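Local coordinates for protein dioxygenase (PDB 5V2D) that probably cleaves the central double bond of lignostilbenes with dioxygen at a non-haem iron centre, at residues Q302-N307 / P370-R375; Y316-V321 / L347-F352; G388-F393 / V415-K420; F435-F440 / S493-W498. One frame throughout, in Å; residues are numbered along the deposited sequence.

All four contacts lie in the seven-bladed beta-propeller characteristic of this family, which carries its iron on the central axis. Contacts 1 and 4, with centres about 12 Å apart, meet at the metal: each supplies one of its four histidines and a glutamate behind that histidine. Contact 2 is the pairing of strands 314-322 and 345-353, next in the sheet to strand 301-311 of contact 1; the centres of the two contacts are about 9 Å apart. Contact 3 joins strands 387-392 and 413-418 in the following sheet, whose innermost strand, 371-375, also belongs to contact 1. Along the chain, contact 2 falls between the two segments of contact 1; contacts 3 and 4 follow in turn.

Contact 1: Q302-N307 / P370-R375; sequences QGHTLN and PCEFPR. With FE (Fe (III) ion), chain E.
Two hydrogen bonds tie the carboxylate of E372 to H304, one to the ring and one to the backbone. H304 ND1 gives its proton to E372 OE2 at 2.7 Å, nearly straight at 168°. The oxygen lies close to the imidazole plane, although ring and carboxylate are turned 72° against each other. The second bond runs from H304 N to E372 OE1 (3.0 Å) and uses the syn lone pair. E372 OE2 also accepts F373 N, which arrives on the anti side and from the other face of the carboxylate, so that three donors in all hold this group and fix its rotation. A bend at chi2 (-67°) folds the glutamate chain over toward the histidine.

Metal binding occupies the far side of the same ring: H304 NE2 sits 2.1 Å from the iron, and H188, H239 and H495 complete the four-histidine site typical of carotenoid-cleavage oxygenases. E372 is thus a second-shell residue that orients a ligand and is likely to make its imidazole a stronger electron donor.

Apolar packing continues along the chain from the metal. The ring of P374 rests against H304, its CD 3.7 Å from H304 CB, while P374 CB meets L306 CB at 3.8 Å. L306 reaches further with CD1, which comes within 3.6 Å of the carbonyl carbon, R375 C; L347 lies against the same leucine.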
# COMPACT_ATOMS: atom_id res chain seq x y z
N GLN A 302 3.36 -2.43 13.34
CA GLN A 302 1.98 -2.13 12.97
C GLN A 302 1.83 -2.32 11.45
O GLN A 302 2.56 -1.66 10.66
CB GLN A 302 1.66 -0.69 13.30
CG GLN A 302 1.85 -0.33 14.79
CD GLN A 302 3.19 0.34 15.08
OE1 GLN A 302 4.23 -0.14 14.62
NE2 GLN A 302 3.17 1.39 15.88
N GLY A 303 0.93 -3.18 11.03
CA GLY A 303 0.59 -3.34 9.57
C GLY A 303 -0.42 -2.29 9.09
O GLY A 303 -0.67 -1.29 9.77
N HIS A 304 -1.01 -2.55 7.93
CA HIS A 304 -2.00 -1.65 7.34
C HIS A 304 -3.29 -1.61 8.14
O HIS A 304 -3.77 -2.61 8.63
CB HIS A 304 -2.31 -2.14 5.92
CG HIS A 304 -1.20 -1.87 5.00
ND1 HIS A 304 -0.39 -2.85 4.49
CD2 HIS A 304 -0.84 -0.72 4.39
CE1 HIS A 304 0.50 -2.28 3.69
NE2 HIS A 304 0.25 -0.99 3.63
N THR A 305 -3.90 -0.44 8.19
CA THR A 305 -5.20 -0.27 8.80
C THR A 305 -6.30 -0.97 8.05
O THR A 305 -6.55 -0.67 6.87
CB THR A 305 -5.50 1.23 8.88
OG1 THR A 305 -4.45 1.88 9.59
CG2 THR A 305 -6.83 1.53 9.56
N LEU A 306 -7.02 -1.87 8.72
CA LEU A 306 -8.25 -2.43 8.14
C LEU A 306 -9.33 -1.34 8.24
O LEU A 306 -9.87 -0.87 7.25
CB LEU A 306 -8.65 -3.71 8.79
CG LEU A 306 -10.07 -4.18 8.47
CD1 LEU A 306 -10.33 -4.36 6.96
CD2 LEU A 306 -10.31 -5.51 9.22
N ASN A 307 -9.59 -0.90 9.45
CA ASN A 307 -10.53 0.17 9.71
C ASN A 307 -10.34 0.63 11.15
O ASN A 307 -9.63 0.01 11.92
CB ASN A 307 -12.01 -0.23 9.40
CG ASN A 307 -12.90 0.97 9.25
OD1 ASN A 307 -12.46 2.09 8.93
ND2 ASN A 307 -14.20 0.73 9.45
N PRO A 370 -2.07 -15.25 10.15
CA PRO A 370 -1.46 -14.02 9.56
C PRO A 370 -2.19 -13.62 8.30
O PRO A 370 -2.70 -14.46 7.51
CB PRO A 370 -0.03 -14.45 9.19
CG PRO A 370 -0.05 -15.97 9.12
CD PRO A 370 -1.20 -16.46 10.01
N CYS A 371 -2.23 -12.34 8.08
CA CYS A 371 -2.90 -11.72 6.98
C CYS A 371 -2.33 -10.30 6.69
O CYS A 371 -1.62 -9.74 7.49
CB CYS A 371 -4.39 -11.64 7.29
SG CYS A 371 -4.80 -10.77 8.81
N GLU A 372 -2.68 -9.77 5.54
CA GLU A 372 -2.24 -8.41 5.13
C GLU A 372 -3.12 -7.95 3.96
O GLU A 372 -4.12 -8.63 3.60
CB GLU A 372 -0.75 -8.33 4.84
CG GLU A 372 0.04 -7.48 5.91
CD GLU A 372 -0.34 -5.95 5.91
OE1 GLU A 372 -0.09 -5.20 6.92
OE2 GLU A 372 -0.87 -5.48 4.85
N PHE A 373 -2.79 -6.76 3.44
CA PHE A 373 -3.60 -6.12 2.46
C PHE A 373 -5.09 -6.09 2.78
O PHE A 373 -5.93 -6.43 1.93
CB PHE A 373 -3.33 -6.70 1.04
CG PHE A 373 -1.97 -6.31 0.47
CD1 PHE A 373 -1.72 -5.02 0.06
CD2 PHE A 373 -0.97 -7.24 0.37
CE1 PHE A 373 -0.53 -4.65 -0.50
CE2 PHE A 373 0.24 -6.91 -0.24
CZ PHE A 373 0.47 -5.60 -0.68
N PRO A 374 -5.45 -5.58 3.93
CA PRO A 374 -6.84 -5.49 4.34
C PRO A 374 -7.64 -4.49 3.56
O PRO A 374 -7.13 -3.49 3.09
CB PRO A 374 -6.75 -4.98 5.81
CG PRO A 374 -5.46 -4.19 5.82
CD PRO A 374 -4.54 -4.96 4.93
N ARG A 375 -8.92 -4.74 3.42
CA ARG A 375 -9.82 -3.77 2.75
C ARG A 375 -11.15 -3.80 3.47
O ARG A 375 -11.75 -4.91 3.61
CB ARG A 375 -10.08 -4.28 1.33
CG ARG A 375 -11.15 -3.60 0.51
CD ARG A 375 -10.72 -2.15 0.21
NE ARG A 375 -9.61 -2.22 -0.73
CZ ARG A 375 -8.98 -1.12 -1.18
NH1 ARG A 375 -9.38 0.05 -0.77
NH2 ARG A 375 -7.96 -1.19 -1.99
FE FE E . 0.94 0.40 2.23
O HOH W 1 2.49 -0.68 1.37

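Contact 2: Y316-V321 / L347-F352; sequences YVDMPV and LMRWTF
M319 and W350 meet on the apolar face of this antiparallel strand pair, the middle strands of a four-stranded propeller blade. M319 CG lies at the indole edge, in plane, and the sulfur forms an oblique Met-aromatic contact, with SD 3.4 Å from W350 NE1. With chi1 at 60°, M319 CG stands between its backbone N and carbonyl carbon, and the turn at chi3 (76°) brings CE back beside the indole. V321 CG2 packs 3.9 Å from W350 CZ2, the two side chains crossing at about a right angle, and V317 CG2 touches the edge of the F352 ring. F279 of a neighbouring blade joins both aromatic rings.

Backbone bonds link V317 with W350 and M319 with M348. On the opposite face, which carries Y316, D318 and P320, L347 CD1 leans on P320 CD.

Beyond them R349 grips D318 side-on, the guanidinium and carboxylate nearly coplanar (4° apart). An alanine in place of R349 would be likely to leave the D318 carboxylate with its charge unmatched and held chiefly by Y385, whose hydroxyl also bonds to OD1. The salt bridge is almost straight: R349 NH2 to D318 OD1 at 2.7 Å, R349 NE to D318 OD2 at 2.8 Å, each through a syn lone pair.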
# COMPACT_ATOMS: atom_id res chain seq x y z
N TYR A 316 -10.70 2.72 18.52
CA TYR A 316 -10.37 1.38 18.17
C TYR A 316 -9.71 1.35 16.77
O TYR A 316 -10.27 1.89 15.82
CB TYR A 316 -11.65 0.52 18.18
CG TYR A 316 -12.40 0.56 19.48
CD1 TYR A 316 -13.45 1.44 19.67
CD2 TYR A 316 -12.08 -0.30 20.54
CE1 TYR A 316 -14.14 1.48 20.86
CE2 TYR A 316 -12.79 -0.28 21.74
CZ TYR A 316 -13.80 0.60 21.89
OH TYR A 316 -14.51 0.69 23.08
N VAL A 317 -8.60 0.63 16.65
CA VAL A 317 -7.91 0.50 15.36
C VAL A 317 -7.62 -0.96 15.09
O VAL A 317 -6.94 -1.62 15.88
CB VAL A 317 -6.59 1.27 15.39
CG1 VAL A 317 -5.92 1.22 14.04
CG2 VAL A 317 -6.87 2.75 15.68
N ASP A 318 -8.05 -1.46 13.95
CA ASP A 318 -7.83 -2.83 13.51
C ASP A 318 -6.76 -2.90 12.44
O ASP A 318 -6.80 -2.15 11.45
CB ASP A 318 -9.13 -3.45 13.00
CG ASP A 318 -10.24 -3.49 14.08
OD1 ASP A 318 -11.49 -3.54 13.74
OD2 ASP A 318 -9.87 -3.47 15.27
N MET A 319 -5.78 -3.78 12.66
CA MET A 319 -4.66 -3.92 11.75
C MET A 319 -3.90 -5.23 12.02
O MET A 319 -3.86 -5.67 13.14
CB MET A 319 -3.65 -2.77 11.95
CG MET A 319 -3.08 -2.72 13.33
SD MET A 319 -1.63 -1.62 13.56
CE MET A 319 -2.47 -0.08 13.57
N PRO A 320 -3.20 -5.76 11.01
CA PRO A 320 -2.18 -6.80 11.28
C PRO A 320 -1.11 -6.19 12.16
O PRO A 320 -0.80 -4.97 12.05
CB PRO A 320 -1.65 -7.15 9.90
CG PRO A 320 -2.64 -6.60 8.94
CD PRO A 320 -3.26 -5.40 9.60
N VAL A 321 -0.59 -7.03 13.06
CA VAL A 321 0.55 -6.72 13.88
C VAL A 321 1.50 -7.93 13.79
O VAL A 321 1.04 -9.10 13.92
CB VAL A 321 0.14 -6.46 15.30
CG1 VAL A 321 1.39 -6.12 16.16
CG2 VAL A 321 -0.82 -5.29 15.39
N LEU A 347 -4.36 -10.42 12.61
CA LEU A 347 -5.18 -9.22 12.71
C LEU A 347 -5.46 -8.93 14.18
O LEU A 347 -5.87 -9.83 14.93
CB LEU A 347 -6.51 -9.38 11.93
CG LEU A 347 -7.28 -8.07 11.74
CD1 LEU A 347 -6.63 -7.11 10.74
CD2 LEU A 347 -8.68 -8.41 11.31
N MET A 348 -5.25 -7.68 14.59
CA MET A 348 -5.47 -7.24 15.97
C MET A 348 -6.28 -5.98 16.08
O MET A 348 -6.37 -5.18 15.13
CB MET A 348 -4.12 -6.99 16.63
CG MET A 348 -3.19 -8.14 16.44
SD MET A 348 -2.15 -8.71 17.74
CE MET A 348 -3.39 -9.36 18.71
N ARG A 349 -6.88 -5.79 17.25
CA ARG A 349 -7.59 -4.58 17.58
C ARG A 349 -6.81 -3.89 18.68
O ARG A 349 -6.58 -4.49 19.74
CB ARG A 349 -8.99 -4.83 18.06
CG ARG A 349 -9.71 -3.56 18.55
CD ARG A 349 -11.23 -3.75 18.64
NE ARG A 349 -11.78 -3.79 17.28
CZ ARG A 349 -13.04 -3.97 16.95
NH1 ARG A 349 -13.97 -4.04 17.94
NH2 ARG A 349 -13.39 -3.97 15.66
N TRP A 350 -6.45 -2.64 18.45
CA TRP A 350 -5.92 -1.77 19.50
C TRP A 350 -7.06 -0.91 20.05
O TRP A 350 -7.90 -0.42 19.29
CB TRP A 350 -4.89 -0.83 18.91
CG TRP A 350 -3.72 -1.47 18.31
CD1 TRP A 350 -3.57 -1.76 17.02
CD2 TRP A 350 -2.48 -1.75 18.94
NE1 TRP A 350 -2.31 -2.28 16.79
CE2 TRP A 350 -1.61 -2.24 17.95
CE3 TRP A 350 -2.01 -1.64 20.26
CZ2 TRP A 350 -0.33 -2.68 18.22
CZ3 TRP A 350 -0.71 -2.10 20.52
CH2 TRP A 350 0.10 -2.58 19.53
N THR A 351 -7.06 -0.66 21.36
CA THR A 351 -8.05 0.16 22.02
C THR A 351 -7.27 1.27 22.78
O THR A 351 -6.38 0.95 23.62
CB THR A 351 -8.80 -0.70 23.03
OG1 THR A 351 -9.51 -1.74 22.31
CG2 THR A 351 -9.85 0.16 23.79
N PHE A 352 -7.50 2.53 22.42
CA PHE A 352 -6.81 3.67 23.01
C PHE A 352 -7.91 4.41 23.82
O PHE A 352 -8.78 5.06 23.26
CB PHE A 352 -6.20 4.60 21.94
CG PHE A 352 -5.24 3.90 21.04
CD1 PHE A 352 -5.65 3.47 19.78
CD2 PHE A 352 -4.00 3.53 21.46
CE1 PHE A 352 -4.77 2.85 18.92
CE2 PHE A 352 -3.12 2.88 20.62
CZ PHE A 352 -3.52 2.52 19.34

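Contact 3: G388-F393 / V415-K420; sequences GFLLAF and VHLNLK
G388 and L417, and L390 and V415, are the hydrogen-bonded pairs of two antiparallel strands whose segment axes approach to 4.7 Å with directions 135° apart. They are the two middle strands of a four-stranded propeller blade, with 371-375 on one flank and 424-427 on the other. L417 N to G388 O is the shortest of the four bonds at 2.7 Å. Between these pairs, F389 faces H416 across a non-hydrogen-bonded position, where F389 CA also makes a close CA-H...O contact with V415 O.

One face of the sheet carries the aliphatic side chains. L390 CD1 meets L417 CD2 at 4.1 Å, their side chains crossing at a slant, and A392 CB lies against V415 CG2 at the same separation. C371 and P374 cover L390 from the innermost strand, while L347 of the preceding blade reaches L417, so this face fills the space between blades.

The other face holds F389 and H416. H416 CG is anti to its backbone N (chi1 177°), which lays the imidazole beside the phenyl ring, the planes 46° apart. H416 NE2 is hydrogen-bonded to H387, and F440 packs on F389. A serine in place of H416 would probably leave H387 without its ring partner and open a gap beside F389. The rings come closest where F389 CE2 lies 3.5 Å from H416 CG, over one face of the imidazole and offset toward its rim.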
# COMPACT_ATOMS: atom_id res chain seq x y z
N GLY A 388 -14.39 -7.33 7.01
CA GLY A 388 -13.13 -6.97 6.30
C GLY A 388 -12.74 -8.06 5.32
O GLY A 388 -13.18 -9.23 5.48
N PHE A 389 -12.07 -7.67 4.26
CA PHE A 389 -11.53 -8.55 3.30
C PHE A 389 -10.02 -8.51 3.49
O PHE A 389 -9.45 -7.46 3.81
CB PHE A 389 -11.98 -8.13 1.91
CG PHE A 389 -13.46 -8.11 1.72
CD1 PHE A 389 -14.18 -6.94 1.81
CD2 PHE A 389 -14.16 -9.30 1.56
CE1 PHE A 389 -15.57 -6.91 1.60
CE2 PHE A 389 -15.56 -9.30 1.47
CZ PHE A 389 -16.30 -8.11 1.45
N LEU A 390 -9.35 -9.61 3.30
CA LEU A 390 -7.97 -9.75 3.68
C LEU A 390 -7.34 -10.73 2.73
O LEU A 390 -8.02 -11.61 2.18
CB LEU A 390 -7.86 -10.44 5.08
CG LEU A 390 -8.54 -9.81 6.29
CD1 LEU A 390 -8.65 -10.75 7.47
CD2 LEU A 390 -7.73 -8.62 6.72
N LEU A 391 -6.04 -10.67 2.59
CA LEU A 391 -5.27 -11.72 1.98
C LEU A 391 -4.60 -12.49 3.11
O LEU A 391 -4.17 -11.92 4.13
CB LEU A 391 -4.18 -11.18 1.06
CG LEU A 391 -4.67 -10.26 -0.08
CD1 LEU A 391 -3.53 -9.94 -1.04
CD2 LEU A 391 -5.78 -11.00 -0.85
N ALA A 392 -4.43 -13.78 2.92
CA ALA A 392 -3.74 -14.60 3.92
C ALA A 392 -2.90 -15.66 3.24
O ALA A 392 -3.12 -16.03 2.08
CB ALA A 392 -4.76 -15.26 4.83
N PHE A 393 -1.92 -16.17 3.99
CA PHE A 393 -1.06 -17.26 3.53
C PHE A 393 -1.26 -18.43 4.52
O PHE A 393 -1.12 -18.26 5.70
CB PHE A 393 0.38 -16.86 3.56
CG PHE A 393 1.35 -17.98 3.24
CD1 PHE A 393 1.16 -18.80 2.21
CD2 PHE A 393 2.44 -18.20 4.09
CE1 PHE A 393 2.05 -19.83 1.92
CE2 PHE A 393 3.35 -19.23 3.81
CZ PHE A 393 3.13 -20.05 2.71
N VAL A 415 -9.87 -13.63 1.58
CA VAL A 415 -10.71 -13.91 2.76
C VAL A 415 -11.72 -12.81 3.06
O VAL A 415 -11.44 -11.63 2.99
CB VAL A 415 -9.78 -14.10 3.98
CG1 VAL A 415 -10.54 -14.43 5.25
CG2 VAL A 415 -8.70 -15.11 3.74
N HIS A 416 -12.93 -13.20 3.43
CA HIS A 416 -13.95 -12.29 4.03
C HIS A 416 -14.02 -12.68 5.52
O HIS A 416 -14.40 -13.79 5.83
CB HIS A 416 -15.33 -12.47 3.37
CG HIS A 416 -16.43 -11.66 3.97
ND1 HIS A 416 -17.71 -11.67 3.44
CD2 HIS A 416 -16.46 -10.75 4.96
CE1 HIS A 416 -18.49 -10.87 4.14
NE2 HIS A 416 -17.77 -10.33 5.11
N LEU A 417 -13.69 -11.76 6.39
CA LEU A 417 -13.83 -11.90 7.86
C LEU A 417 -15.07 -11.17 8.36
O LEU A 417 -15.28 -9.96 8.10
CB LEU A 417 -12.62 -11.30 8.56
CG LEU A 417 -12.61 -11.27 10.08
CD1 LEU A 417 -12.68 -12.66 10.71
CD2 LEU A 417 -11.35 -10.52 10.52
N ASN A 418 -15.92 -11.92 9.08
CA ASN A 418 -17.09 -11.38 9.80
C ASN A 418 -16.66 -11.09 11.24
O ASN A 418 -16.42 -12.05 12.02
CB ASN A 418 -18.23 -12.40 9.79
CG ASN A 418 -19.50 -11.88 10.40
OD1 ASN A 418 -19.49 -11.04 11.32
ND2 ASN A 418 -20.57 -12.45 10.03
N LEU A 419 -16.53 -9.83 11.60
CA LEU A 419 -16.13 -9.46 12.96
C LEU A 419 -17.18 -9.76 14.06
O LEU A 419 -16.85 -9.84 15.22
CB LEU A 419 -15.76 -7.98 13.04
CG LEU A 419 -14.47 -7.64 12.28
CD1 LEU A 419 -14.13 -6.18 12.40
CD2 LEU A 419 -13.30 -8.48 12.74
N LYS A 420 -18.43 -9.89 13.70
CA LYS A 420 -19.48 -10.22 14.68
C LYS A 420 -19.36 -11.67 15.10
O LYS A 420 -19.49 -11.95 16.27
CB LYS A 420 -20.87 -10.04 14.12
CG LYS A 420 -21.37 -8.63 13.98
CD LYS A 420 -22.90 -8.78 13.74
CE LYS A 420 -23.47 -7.81 12.73
NZ LYS A 420 -23.48 -6.46 13.42

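Contact 4: F435-F440 / S493-W498; sequences FQEPIF and SLHGCW. With FE (Fe (III) ion), chain E.
E437 stretches toward H495 because its CG is anti to the backbone N (chi1 -176°) and the chain stays extended at chi2, while H495 turns its CG anti to its own carbonyl carbon (chi1 -58°) and presents ND1 to the carboxylate. The bond from H495 ND1 to E437 OE2 is short, 2.6 Å. The oxygen lies in the imidazole plane, but the donor stands above the carboxylate plane. E437 OE1 accepts G496 N at 2.7 Å, nearly along the C-O axis, and forms a salt bridge with R375, so both oxygens of this buried group are engaged and its rotation is fixed.

Beside it, S493 OG donates to Q436 OE1 at 2.6 Å, in the carbonyl plane of the amide. A water bridges the backbones, accepting from E437 N and donating to L494 O, with a weak bond to S493 O. At the other end, I439 CD1 packs 3.7 Å from W498 CE3, the side chains roughly perpendicular.

H495 NE2 binds the iron at 2.1 Å alongside H188, H239 and H304. A histidine ligand steadied by a second-shell glutamate is characteristic of the four-histidine iron centre of carotenoid-cleavage dioxygenases.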
# COMPACT_ATOMS: atom_id res chain seq x y z
N PHE A 435 -2.56 -13.92 -4.73
CA PHE A 435 -3.34 -12.72 -4.92
C PHE A 435 -2.55 -11.42 -4.73
O PHE A 435 -1.58 -11.37 -4.03
CB PHE A 435 -4.46 -12.70 -3.93
CG PHE A 435 -5.43 -13.86 -4.09
CD1 PHE A 435 -6.42 -13.82 -5.04
CD2 PHE A 435 -5.37 -14.94 -3.21
CE1 PHE A 435 -7.29 -14.89 -5.18
CE2 PHE A 435 -6.24 -16.00 -3.35
CZ PHE A 435 -7.21 -15.96 -4.35
N GLN A 436 -3.11 -10.38 -5.34
CA GLN A 436 -2.71 -8.99 -5.09
C GLN A 436 -3.88 -8.33 -4.35
O GLN A 436 -4.98 -8.93 -4.12
CB GLN A 436 -2.34 -8.25 -6.35
CG GLN A 436 -1.39 -9.04 -7.24
CD GLN A 436 -0.70 -8.16 -8.30
OE1 GLN A 436 -0.74 -6.95 -8.22
NE2 GLN A 436 -0.15 -8.80 -9.36
N GLU A 437 -3.62 -7.12 -3.86
CA GLU A 437 -4.56 -6.44 -3.00
C GLU A 437 -5.98 -6.35 -3.58
O GLU A 437 -6.17 -5.87 -4.71
CB GLU A 437 -4.13 -5.02 -2.71
CG GLU A 437 -5.08 -4.31 -1.73
CD GLU A 437 -4.75 -2.82 -1.52
OE1 GLU A 437 -4.98 -2.06 -2.47
OE2 GLU A 437 -4.34 -2.39 -0.41
N PRO A 438 -6.99 -6.70 -2.79
CA PRO A 438 -8.34 -6.61 -3.32
C PRO A 438 -9.02 -5.26 -3.14
O PRO A 438 -8.71 -4.50 -2.24
CB PRO A 438 -9.08 -7.71 -2.45
CG PRO A 438 -8.43 -7.56 -1.11
CD PRO A 438 -6.93 -7.33 -1.45
N ILE A 439 -10.04 -5.03 -3.98
CA ILE A 439 -11.00 -3.98 -3.75
C ILE A 439 -12.38 -4.59 -3.50
O ILE A 439 -12.66 -5.75 -3.85
CB ILE A 439 -11.14 -3.02 -4.89
CG1 ILE A 439 -11.27 -3.76 -6.24
CG2 ILE A 439 -9.94 -2.07 -4.95
CD1 ILE A 439 -11.95 -2.93 -7.30
N PHE A 440 -13.24 -3.78 -2.89
CA PHE A 440 -14.63 -4.12 -2.68
C PHE A 440 -15.53 -3.18 -3.47
O PHE A 440 -15.32 -1.96 -3.43
CB PHE A 440 -15.01 -4.12 -1.22
CG PHE A 440 -16.48 -4.22 -0.99
CD1 PHE A 440 -17.10 -5.44 -1.11
CD2 PHE A 440 -17.25 -3.09 -0.71
CE1 PHE A 440 -18.52 -5.55 -0.95
CE2 PHE A 440 -18.63 -3.23 -0.53
CZ PHE A 440 -19.24 -4.44 -0.65
N SER A 493 1.93 -5.82 -7.35
CA SER A 493 1.58 -4.44 -7.18
C SER A 493 1.62 -4.07 -5.71
O SER A 493 1.81 -4.92 -4.78
CB SER A 493 0.19 -4.13 -7.76
OG SER A 493 0.08 -4.61 -9.13
N LEU A 494 1.39 -2.81 -5.47
CA LEU A 494 1.07 -2.33 -4.16
C LEU A 494 -0.42 -1.99 -4.11
O LEU A 494 -1.25 -2.88 -4.37
CB LEU A 494 2.05 -1.24 -3.76
CG LEU A 494 3.45 -1.70 -3.40
CD1 LEU A 494 4.43 -0.49 -3.21
CD2 LEU A 494 3.49 -2.62 -2.20
N HIS A 495 -0.80 -0.78 -3.77
CA HIS A 495 -2.20 -0.51 -3.45
C HIS A 495 -3.06 -0.05 -4.59
O HIS A 495 -2.55 0.46 -5.58
CB HIS A 495 -2.28 0.52 -2.30
CG HIS A 495 -1.58 0.05 -1.10
ND1 HIS A 495 -2.10 -0.98 -0.30
CD2 HIS A 495 -0.42 0.46 -0.51
CE1 HIS A 495 -1.27 -1.16 0.74
NE2 HIS A 495 -0.25 -0.31 0.63
N GLY A 496 -4.36 -0.30 -4.47
CA GLY A 496 -5.31 0.11 -5.51
C GLY A 496 -6.56 0.70 -4.94
O GLY A 496 -6.73 0.82 -3.68
N CYS A 497 -7.49 1.06 -5.81
CA CYS A 497 -8.75 1.67 -5.32
C CYS A 497 -9.81 1.47 -6.37
O CYS A 497 -9.52 1.21 -7.57
CB CYS A 497 -8.61 3.16 -5.06
SG CYS A 497 -8.26 4.12 -6.56
N TRP A 498 -11.06 1.52 -5.92
CA TRP A 498 -12.20 1.49 -6.82
C TRP A 498 -12.79 2.89 -6.98
O TRP A 498 -13.10 3.52 -5.97
CB TRP A 498 -13.29 0.56 -6.18
CG TRP A 498 -14.60 0.59 -7.02
CD1 TRP A 498 -15.82 1.00 -6.61
CD2 TRP A 498 -14.74 0.10 -8.35
NE1 TRP A 498 -16.70 0.83 -7.59
CE2 TRP A 498 -16.09 0.28 -8.68
CE3 TRP A 498 -13.87 -0.45 -9.27
CZ2 TRP A 498 -16.62 -0.11 -9.91
CZ3 TRP A 498 -14.39 -0.83 -10.50
CH2 TRP A 498 -15.77 -0.68 -10.80
FE FE E . 0.94 0.40 2.23
O HOH W 2 -1.11 -5.71 -4.40
O HOH W 1 2.49 -0.68 1.37